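Local coordinates for GGDEF and EAL domain-containing protein (Vibrio cholerae O1 str. 2010EL-1786, PDB 6PWK) that probably acts as a receptor for the second messenger c-di-GMP, which it binds to control large adhesins in biofilm formation, at residues Asp86-Arg91 with Gly98-Asn103; Gln205-Ser210 with Val408-Ile413; Lys213-Glu218 with Leu300-Ile305. One frame throughout, in Å; residues are numbered along the deposited sequence.

Interaction 1 of 3, residues Asp86-Arg91 with Gly98-Asn103; sequences DISIAR and GIIMPN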
# COMPACT_ATOMS: atom_id res chain seq x y z
N ASP A 86 7.98 30.67 -22.41
CA ASP A 86 7.01 29.59 -22.62
C ASP A 86 7.30 28.36 -21.77
O ASP A 86 6.89 27.25 -22.12
CB ASP A 86 6.93 29.20 -24.10
CG ASP A 86 5.97 30.08 -24.88
OD1 ASP A 86 5.28 30.92 -24.26
OD2 ASP A 86 5.91 29.92 -26.12
N ILE A 87 8.00 28.53 -20.65
CA ILE A 87 8.38 27.39 -19.81
C ILE A 87 7.19 27.00 -18.94
O ILE A 87 6.71 27.79 -18.12
CB ILE A 87 9.61 27.72 -18.95
CG1 ILE A 87 10.85 27.79 -19.83
CG2 ILE A 87 9.80 26.66 -17.87
CD1 ILE A 87 11.10 26.55 -20.64
N SER A 88 6.72 25.76 -19.11
CA SER A 88 5.66 25.20 -18.28
C SER A 88 6.29 24.30 -17.23
O SER A 88 7.04 23.38 -17.56
CB SER A 88 4.67 24.42 -19.14
OG SER A 88 4.18 25.22 -20.21
N ILE A 89 6.00 24.58 -15.96
CA ILE A 89 6.44 23.75 -14.85
C ILE A 89 5.19 23.35 -14.08
O ILE A 89 4.44 24.21 -13.60
CB ILE A 89 7.44 24.48 -13.94
CG1 ILE A 89 8.65 24.96 -14.74
CG2 ILE A 89 7.89 23.56 -12.81
CD1 ILE A 89 9.72 25.60 -13.90
N ALA A 90 4.97 22.04 -13.96
CA ALA A 90 3.76 21.53 -13.33
C ALA A 90 4.09 20.31 -12.48
O ALA A 90 5.14 19.68 -12.64
CB ALA A 90 2.69 21.18 -14.37
N ARG A 91 3.18 20.00 -11.56
CA ARG A 91 3.27 18.81 -10.72
C ARG A 91 2.29 17.79 -11.29
O ARG A 91 1.10 17.83 -10.99
CB ARG A 91 2.97 19.15 -9.27
CG ARG A 91 3.21 18.01 -8.30
CD ARG A 91 2.76 18.39 -6.90
NE ARG A 91 2.84 17.26 -5.97
CZ ARG A 91 2.20 17.22 -4.81
NH1 ARG A 91 1.44 18.23 -4.43
NH2 ARG A 91 2.33 16.16 -4.02
N GLY A 98 6.49 17.77 -14.12
CA GLY A 98 6.59 17.87 -15.56
C GLY A 98 7.09 19.24 -15.99
O GLY A 98 6.79 20.25 -15.35
N ILE A 99 7.87 19.26 -17.07
CA ILE A 99 8.49 20.48 -17.57
C ILE A 99 8.40 20.50 -19.09
O ILE A 99 8.72 19.51 -19.74
CB ILE A 99 9.96 20.59 -17.11
CG1 ILE A 99 10.04 20.70 -15.59
CG2 ILE A 99 10.63 21.79 -17.76
CD1 ILE A 99 11.40 20.39 -15.02
N ILE A 100 7.95 21.63 -19.64
CA ILE A 100 7.87 21.83 -21.08
C ILE A 100 8.81 22.97 -21.45
O ILE A 100 8.75 24.05 -20.84
CB ILE A 100 6.44 22.15 -21.54
CG1 ILE A 100 5.46 21.11 -20.98
CG2 ILE A 100 6.36 22.18 -23.05
CD1 ILE A 100 4.01 21.42 -21.28
N MET A 101 9.67 22.74 -22.44
CA MET A 101 10.68 23.71 -22.87
C MET A 101 10.57 23.90 -24.38
O MET A 101 11.23 23.20 -25.15
CB MET A 101 12.08 23.26 -22.47
CG MET A 101 12.30 23.16 -20.97
SD MET A 101 13.46 21.87 -20.53
CE MET A 101 12.56 20.42 -21.06
N PRO A 102 9.74 24.84 -24.83
CA PRO A 102 9.58 25.06 -26.27
C PRO A 102 10.74 25.84 -26.86
O PRO A 102 11.44 26.60 -26.18
CB PRO A 102 8.28 25.87 -26.36
CG PRO A 102 7.64 25.76 -25.00
CD PRO A 102 8.77 25.62 -24.04
N ASN A 103 10.94 25.63 -28.16
CA ASN A 103 11.95 26.33 -28.95
C ASN A 103 13.36 26.07 -28.40
O ASN A 103 14.18 26.98 -28.31
CB ASN A 103 11.66 27.83 -29.01
CG ASN A 103 10.20 28.13 -29.31
OD1 ASN A 103 9.56 28.90 -28.60
ND2 ASN A 103 9.67 27.50 -30.35
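The pyrrolidine ring of Pro102 meets Asp86 along its CG-CD side: CG lies 3.6 Å from Asp86 CB, and CD abuts the Asp86 carbonyl oxygen. Asp86 is poorly ordered, so its side of this contact is less certain; the ring also touches Trp38 of helix 28-41. This is the open end of a beta hairpin in the GGDEF domain, formed by the antiparallel strands 88-90 and 96-102. Its turn falls where diguanylate cyclases carry their GGDEF signature, here in a diverged form, and Glu96 beside it contacts bound c-di-GMP. Ser88 pairs with Ile100 and Ala90 with Gly98, each through two backbone hydrogen bonds, such as Ile100 N to Ser88 O at 2.9 Å and Gly98 N to Ala90 O at 2.8 Å. Ile89 and Ile99 form the non-hydrogen-bonded pair between them. On the face with Ser88 and Ala90, helix 28-41 covers the sheet through Gln34 and Tyr31; on the face with Ile99 and Met101, helix 106-118 does so. Strand 88-90 is outermost in the sheet within this chain, while strand 96-102 is also bonded to 45-51. Ile100 holds CG1 beside its own backbone N (chi1 -50°), which brings CD1 over Ser88 CB at 3.7 Å. Beyond the bonded pairs, the Ile87 side chain bends back to its partner strand, its CD1 resting 3.6 Å from Met101 CG.

Interaction 2 of 3, residues Gln205-Ser210 with Val408-Ile413; sequences QAANSS and VFQGFI. With C2E (9,9'-[(2R,3R,3aS,5S,7aR,9R,10R,10aS,12S,14aR)-3,5,10,12-tetrahydroxy-5,12-dioxidooctahydro-2H,7H-difuro[3,2-d:3',2'-j][1,3,7,9,2,8]tetraoxadiphosphacyclododecine-2,9-diyl]bis(2-amino-1,9-dihydro-6H-purin-6-one)), chain C.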
# COMPACT_ATOMS: atom_id res chain seq x y z
N GLN A 205 27.04 -15.10 -15.55
CA GLN A 205 28.31 -14.43 -15.32
C GLN A 205 28.90 -14.92 -14.00
O GLN A 205 28.26 -14.78 -12.95
CB GLN A 205 28.15 -12.91 -15.31
CG GLN A 205 29.46 -12.15 -15.36
CD GLN A 205 29.28 -10.65 -15.33
OE1 GLN A 205 28.52 -10.12 -14.52
NE2 GLN A 205 29.98 -9.95 -16.22
N ALA A 206 30.10 -15.46 -14.05
CA ALA A 206 30.72 -16.07 -12.88
C ALA A 206 31.40 -15.02 -12.01
O ALA A 206 32.10 -14.13 -12.52
CB ALA A 206 31.72 -17.14 -13.29
N ALA A 207 31.19 -15.12 -10.70
CA ALA A 207 31.90 -14.31 -9.72
C ALA A 207 33.03 -15.16 -9.16
O ALA A 207 32.79 -16.12 -8.41
CB ALA A 207 30.95 -13.85 -8.61
N ASN A 208 34.26 -14.82 -9.52
CA ASN A 208 35.43 -15.64 -9.22
C ASN A 208 36.36 -14.92 -8.24
O ASN A 208 36.47 -13.69 -8.25
CB ASN A 208 36.21 -15.99 -10.49
CG ASN A 208 35.41 -16.85 -11.45
OD1 ASN A 208 34.47 -17.54 -11.05
ND2 ASN A 208 35.78 -16.82 -12.72
N SER A 209 37.03 -15.72 -7.41
CA SER A 209 38.07 -15.21 -6.53
C SER A 209 39.36 -15.03 -7.32
O SER A 209 39.45 -15.36 -8.51
CB SER A 209 38.27 -16.17 -5.36
OG SER A 209 38.80 -17.41 -5.80
N SER A 210 40.39 -14.49 -6.65
CA SER A 210 41.69 -14.37 -7.30
C SER A 210 42.32 -15.72 -7.57
O SER A 210 43.25 -15.81 -8.38
CB SER A 210 42.63 -13.53 -6.43
OG SER A 210 42.82 -14.13 -5.17
N VAL A 408 36.12 -11.69 -4.16
CA VAL A 408 35.77 -12.21 -5.48
C VAL A 408 35.35 -11.04 -6.37
O VAL A 408 34.89 -10.00 -5.89
CB VAL A 408 34.67 -13.30 -5.40
CG1 VAL A 408 34.40 -13.68 -3.96
CG2 VAL A 408 33.39 -12.86 -6.09
N PHE A 409 35.52 -11.23 -7.68
CA PHE A 409 35.27 -10.18 -8.66
C PHE A 409 34.35 -10.71 -9.75
O PHE A 409 34.30 -11.91 -10.03
CB PHE A 409 36.59 -9.69 -9.28
CG PHE A 409 37.61 -9.27 -8.27
CD1 PHE A 409 38.43 -10.21 -7.66
CD2 PHE A 409 37.76 -7.93 -7.92
CE1 PHE A 409 39.38 -9.82 -6.73
CE2 PHE A 409 38.70 -7.55 -6.99
CZ PHE A 409 39.51 -8.49 -6.39
N GLN A 410 33.62 -9.78 -10.38
CA GLN A 410 32.67 -10.11 -11.43
C GLN A 410 32.67 -9.01 -12.47
O GLN A 410 32.80 -7.83 -12.12
CB GLN A 410 31.25 -10.31 -10.85
CG GLN A 410 30.23 -10.83 -11.85
CD GLN A 410 28.85 -11.02 -11.23
OE1 GLN A 410 28.69 -10.96 -10.02
NE2 GLN A 410 27.86 -11.25 -12.08
N GLY A 411 32.55 -9.38 -13.73
CA GLY A 411 32.53 -8.40 -14.80
C GLY A 411 33.11 -8.98 -16.07
O GLY A 411 33.47 -10.15 -16.15
N PHE A 412 33.19 -8.11 -17.08
CA PHE A 412 33.65 -8.54 -18.40
C PHE A 412 35.13 -8.85 -18.42
O PHE A 412 35.58 -9.67 -19.23
CB PHE A 412 33.32 -7.46 -19.44
CG PHE A 412 31.84 -7.27 -19.67
CD1 PHE A 412 30.95 -8.32 -19.47
CD2 PHE A 412 31.35 -6.05 -20.10
CE1 PHE A 412 29.60 -8.14 -19.68
CE2 PHE A 412 29.99 -5.87 -20.31
CZ PHE A 412 29.12 -6.92 -20.10
N ILE A 413 35.92 -8.23 -17.53
CA ILE A 413 37.35 -8.51 -17.50
C ILE A 413 37.65 -9.86 -16.86
O ILE A 413 38.69 -10.46 -17.16
CB ILE A 413 38.12 -7.40 -16.77
CG1 ILE A 413 39.60 -7.44 -17.17
CG2 ILE A 413 37.94 -7.50 -15.26
CD1 ILE A 413 40.54 -6.94 -16.11
P1 C2E C . 22.59 -5.95 -12.06
O2P C2E C . 22.32 -6.73 -10.80
O1P C2E C . 23.58 -4.90 -11.66
O5' C2E C . 23.37 -6.85 -13.18
C5' C2E C . 24.55 -6.35 -13.72
C4' C2E C . 24.17 -5.66 -15.06
O4' C2E C . 25.21 -5.07 -15.58
C3' C2E C . 23.78 -6.71 -16.12
O3' C2E C . 23.18 -6.04 -17.12
C2' C2E C . 25.16 -7.15 -16.61
O2' C2E C . 25.05 -7.85 -17.92
C1' C2E C . 25.70 -5.98 -16.82
N9 C2E C . 27.13 -5.81 -16.84
C8 C2E C . 27.50 -6.98 -16.28
N7 C2E C . 28.86 -6.97 -16.22
C5 C2E C . 29.30 -5.82 -16.72
C6 C2E C . 30.69 -5.20 -16.92
O6 C2E C . 31.68 -5.78 -16.61
N1 C2E C . 30.81 -3.90 -17.50
C2 C2E C . 29.66 -3.14 -17.89
N2 C2E C . 29.72 -1.81 -18.49
N3 C2E C . 28.35 -3.75 -17.69
C4 C2E C . 28.22 -5.10 -17.09
P11 C2E C . 21.71 -6.69 -17.54
O21 C2E C . 21.70 -8.05 -18.19
O11 C2E C . 21.12 -5.76 -18.57
O5A C2E C . 20.86 -6.53 -16.13
C5A C2E C . 20.50 -5.21 -15.87
C4A C2E C . 19.65 -5.15 -14.67
O4A C2E C . 18.50 -5.72 -14.91
C3A C2E C . 20.37 -6.00 -13.40
O3A C2E C . 21.29 -5.09 -12.62
C2A C2E C . 19.45 -6.38 -12.69
O2A C2E C . 19.13 -5.35 -11.65
C1A C2E C . 18.20 -6.60 -13.71
N91 C2E C . 18.10 -7.86 -14.06
C81 C2E C . 18.79 -8.55 -14.98
N71 C2E C . 18.30 -9.81 -14.94
C51 C2E C . 17.35 -9.87 -14.02
C61 C2E C . 16.46 -11.01 -13.54
O61 C2E C . 16.58 -12.07 -14.04
N11 C2E C . 15.49 -10.80 -12.51
C21 C2E C . 15.34 -9.50 -11.91
N21 C2E C . 14.35 -9.30 -10.87
N31 C2E C . 16.21 -8.42 -12.38
C41 C2E C . 17.21 -8.64 -13.46
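Gln205 reaches from strand 200-209 past Gln410 to a guanine of c-di-GMP. Its CB already sits 3.6 Å from Gln410 NE2. CG then swings anti to the backbone N (chi1 -168°), and the extended chain crosses Gln410 at a slant, CG to CG at 3.8 Å. At the tip the amide divides its work. OE1 accepts a hydrogen bond from Gln410 NE2 at 2.8 Å, with the two amide planes 84° apart, whereas NE2 passes Gly411 and donates to guanine N7 of the ligand at 3.2 Å. Gln410 is itself held by its other polar partners, NE2 bonding to Glu218 OE1 and OE1 to Lys355 NZ, so its amide orientation is set and it positions Gln205 as a second-shell residue. Phe412 adds a backbone bond, N to ligand O6 at 2.8 Å, and lays one face of its ring over the guanine, C6 lying toward the rim. Gly411, in a conformation that calls for glycine, brings its CA up to O6, close to the plane of the base. Farther along, Asn208 and Phe409 form an antiparallel hydrogen-bonded pair, Asn208 N to Phe409 O at 3.0 Å, and Ala207 CB touches Val408 CG2 at 3.6 Å. Since strand 408-409 also pairs with 386-389, these bonds close the curled sheet of the EAL barrel, joining its first strand to its last. The Phe409 ring packs on Leu398 and Leu401 of helix 395-402. Two N-H donors thus face the Hoogsteen edge of the base, N7 and O6; both positions are acceptors in guanine, whereas adenine carries an amino group at the second, so the contact is consistent with specificity for guanine.

Interaction 3 of 3, residues Lys213-Glu218 with Leu300-Ile305; sequences KTFHRE and LLHFEI. With MG (magnesium ion), chain E.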
# COMPACT_ATOMS: atom_id res chain seq x y z
N LYS A 213 38.45 -19.73 -7.89
CA LYS A 213 37.28 -20.34 -7.28
C LYS A 213 36.03 -19.55 -7.63
O LYS A 213 35.97 -18.33 -7.41
CB LYS A 213 37.45 -20.42 -5.76
CG LYS A 213 36.19 -20.76 -4.97
CD LYS A 213 35.58 -19.52 -4.33
CE LYS A 213 34.50 -19.88 -3.32
NZ LYS A 213 33.40 -20.67 -3.94
N THR A 214 35.03 -20.23 -8.18
CA THR A 214 33.78 -19.59 -8.60
C THR A 214 32.82 -19.55 -7.41
O THR A 214 32.37 -20.59 -6.93
CB THR A 214 33.17 -20.32 -9.80
OG1 THR A 214 31.81 -19.92 -9.97
CG2 THR A 214 33.25 -21.83 -9.62
N PHE A 215 32.53 -18.34 -6.93
CA PHE A 215 31.58 -18.17 -5.84
C PHE A 215 30.17 -18.54 -6.29
O PHE A 215 29.53 -19.42 -5.70
CB PHE A 215 31.63 -16.74 -5.31
CG PHE A 215 30.84 -16.52 -4.06
CD1 PHE A 215 31.40 -16.75 -2.82
CD2 PHE A 215 29.53 -16.07 -4.12
CE1 PHE A 215 30.67 -16.55 -1.66
CE2 PHE A 215 28.79 -15.86 -2.97
CZ PHE A 215 29.37 -16.10 -1.73
N HIS A 216 29.68 -17.88 -7.33
CA HIS A 216 28.42 -18.25 -7.96
C HIS A 216 28.40 -17.67 -9.37
O HIS A 216 29.30 -16.93 -9.77
CB HIS A 216 27.21 -17.77 -7.14
CG HIS A 216 27.12 -16.28 -6.98
ND1 HIS A 216 26.67 -15.69 -5.82
CD2 HIS A 216 27.38 -15.27 -7.84
CE1 HIS A 216 26.68 -14.38 -5.96
NE2 HIS A 216 27.10 -14.09 -7.18
N ARG A 217 27.35 -18.02 -10.11
CA ARG A 217 27.08 -17.43 -11.42
C ARG A 217 25.77 -16.66 -11.33
O ARG A 217 24.72 -17.25 -11.07
CB ARG A 217 27.00 -18.51 -12.50
CG ARG A 217 28.34 -18.90 -13.09
CD ARG A 217 28.18 -20.00 -14.13
NE ARG A 217 28.83 -21.23 -13.70
CZ ARG A 217 30.11 -21.52 -13.91
NH1 ARG A 217 30.88 -20.65 -14.55
NH2 ARG A 217 30.61 -22.66 -13.48
N GLU A 218 25.84 -15.35 -11.55
CA GLU A 218 24.65 -14.52 -11.55
C GLU A 218 23.88 -14.70 -12.85
O GLU A 218 24.46 -14.75 -13.93
CB GLU A 218 25.01 -13.05 -11.35
CG GLU A 218 23.80 -12.13 -11.29
CD GLU A 218 24.16 -10.70 -10.92
OE1 GLU A 218 25.37 -10.40 -10.82
OE2 GLU A 218 23.24 -9.89 -10.72
N LEU A 300 22.02 -24.52 -3.82
CA LEU A 300 22.66 -23.93 -4.99
C LEU A 300 21.97 -22.65 -5.46
O LEU A 300 22.21 -22.21 -6.59
CB LEU A 300 22.72 -24.95 -6.13
CG LEU A 300 23.49 -26.24 -5.88
CD1 LEU A 300 23.26 -27.23 -7.02
CD2 LEU A 300 24.98 -25.95 -5.72
N LEU A 301 21.13 -22.06 -4.62
CA LEU A 301 20.37 -20.86 -4.98
C LEU A 301 20.77 -19.71 -4.08
O LEU A 301 20.61 -19.78 -2.86
CB LEU A 301 18.87 -21.12 -4.88
CG LEU A 301 18.22 -21.97 -5.98
CD1 LEU A 301 16.76 -22.23 -5.65
CD2 LEU A 301 18.34 -21.28 -7.33
N HIS A 302 21.30 -18.65 -4.68
CA HIS A 302 21.57 -17.39 -4.00
C HIS A 302 20.59 -16.35 -4.52
O HIS A 302 20.51 -16.12 -5.73
CB HIS A 302 23.01 -16.93 -4.22
CG HIS A 302 24.04 -17.79 -3.56
ND1 HIS A 302 25.38 -17.50 -3.59
CD2 HIS A 302 23.92 -18.93 -2.84
CE1 HIS A 302 26.05 -18.42 -2.92
NE2 HIS A 302 25.18 -19.30 -2.45
N PHE A 303 19.84 -15.72 -3.61
CA PHE A 303 18.87 -14.70 -3.98
C PHE A 303 19.50 -13.33 -3.80
O PHE A 303 19.83 -12.94 -2.67
CB PHE A 303 17.59 -14.84 -3.16
CG PHE A 303 16.76 -16.04 -3.54
CD1 PHE A 303 15.91 -15.98 -4.63
CD2 PHE A 303 16.85 -17.22 -2.82
CE1 PHE A 303 15.15 -17.08 -4.99
CE2 PHE A 303 16.09 -18.32 -3.18
CZ PHE A 303 15.24 -18.25 -4.26
N GLU A 304 19.66 -12.60 -4.90
CA GLU A 304 20.30 -11.29 -4.88
C GLU A 304 19.24 -10.23 -4.62
O GLU A 304 18.37 -9.99 -5.47
CB GLU A 304 21.05 -11.03 -6.18
CG GLU A 304 22.26 -10.13 -6.03
CD GLU A 304 23.37 -10.45 -7.01
OE1 GLU A 304 23.43 -9.81 -8.08
OE2 GLU A 304 24.17 -11.36 -6.72
N ILE A 305 19.30 -9.60 -3.46
CA ILE A 305 18.29 -8.64 -3.01
C ILE A 305 18.90 -7.25 -3.07
O ILE A 305 20.00 -7.04 -2.54
CB ILE A 305 17.80 -8.96 -1.58
CG1 ILE A 305 17.21 -10.37 -1.53
CG2 ILE A 305 16.79 -7.93 -1.13
CD1 ILE A 305 16.85 -10.83 -0.14
MG MG E . 22.60 -8.21 -9.28
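Glu218 OE1, Glu304 OE2 and His216 NE2 converge on one polar atom, Lys355 NZ, through two salt bridges and a hydrogen bond. Glu218 OE1 also accepts a hydrogen bond from Gln410 NE2. The remaining carboxylate oxygens bind magnesium, Glu218 OE2 at 2.3 Å and Glu304 OE1 at 2.2 Å. These oxygens approach each other closely because they share the cation, whose charge would offset their repulsion; the two carboxylate planes stand 75° apart. Asn272 and Asp334 also coordinate the metal. Glu218 reaches it on a fully extended chain, whereas Glu304 arrives bent at its second torsion (chi2 149°), a turn that sets OE1 on the metal while OE2 meets Lys355 and Tyr353 OH. Farther from the ion the contact becomes aromatic. His216 and His302 meet rim to rim, ND1 to ND1, in a 3.1 Å hydrogen bond in which either nitrogen could be the donor. The bond lies near both ring planes, which are turned 78° to each other. His302 NE2 is bonded in turn to Lys352 NZ, so both nitrogens of each imidazole have partners. Phe215 completes the cluster, its CE2 lying 3.8 Å from CE1 at the edge of the His302 ring. Strands 214-218 and 301-305 are not direct neighbours: 269-272 runs between them, and their axes pass 8.6 Å apart, so side chains alone bridge the gap. Acidic residues from separate strands gathered round a magnesium ion beside the c-di-GMP pocket, with Glu218 probably at the place of the signature glutamate, are typical of the EAL-domain barrel.

Interaction 1 belongs to the GGDEF domain, while interactions 2 and 3 lie in the EAL domain on the opposite side of the chain's centre, their centres each about 46 Å from that of interaction 1. The hairpin is mostly buried and held by backbone bonds and apolar side chains. Interaction 2 is partly buried, mixing strand pairing with base recognition, and interaction 3 is a buried contact of charged and aromatic side chains round a metal. The last two, with centres about 11 Å apart, share neighbouring strands: Ala207 O and Phe215 N, 2.7 Å apart, probably bond. Gln410 and Glu218 also join them, connecting the guanine site to the magnesium site.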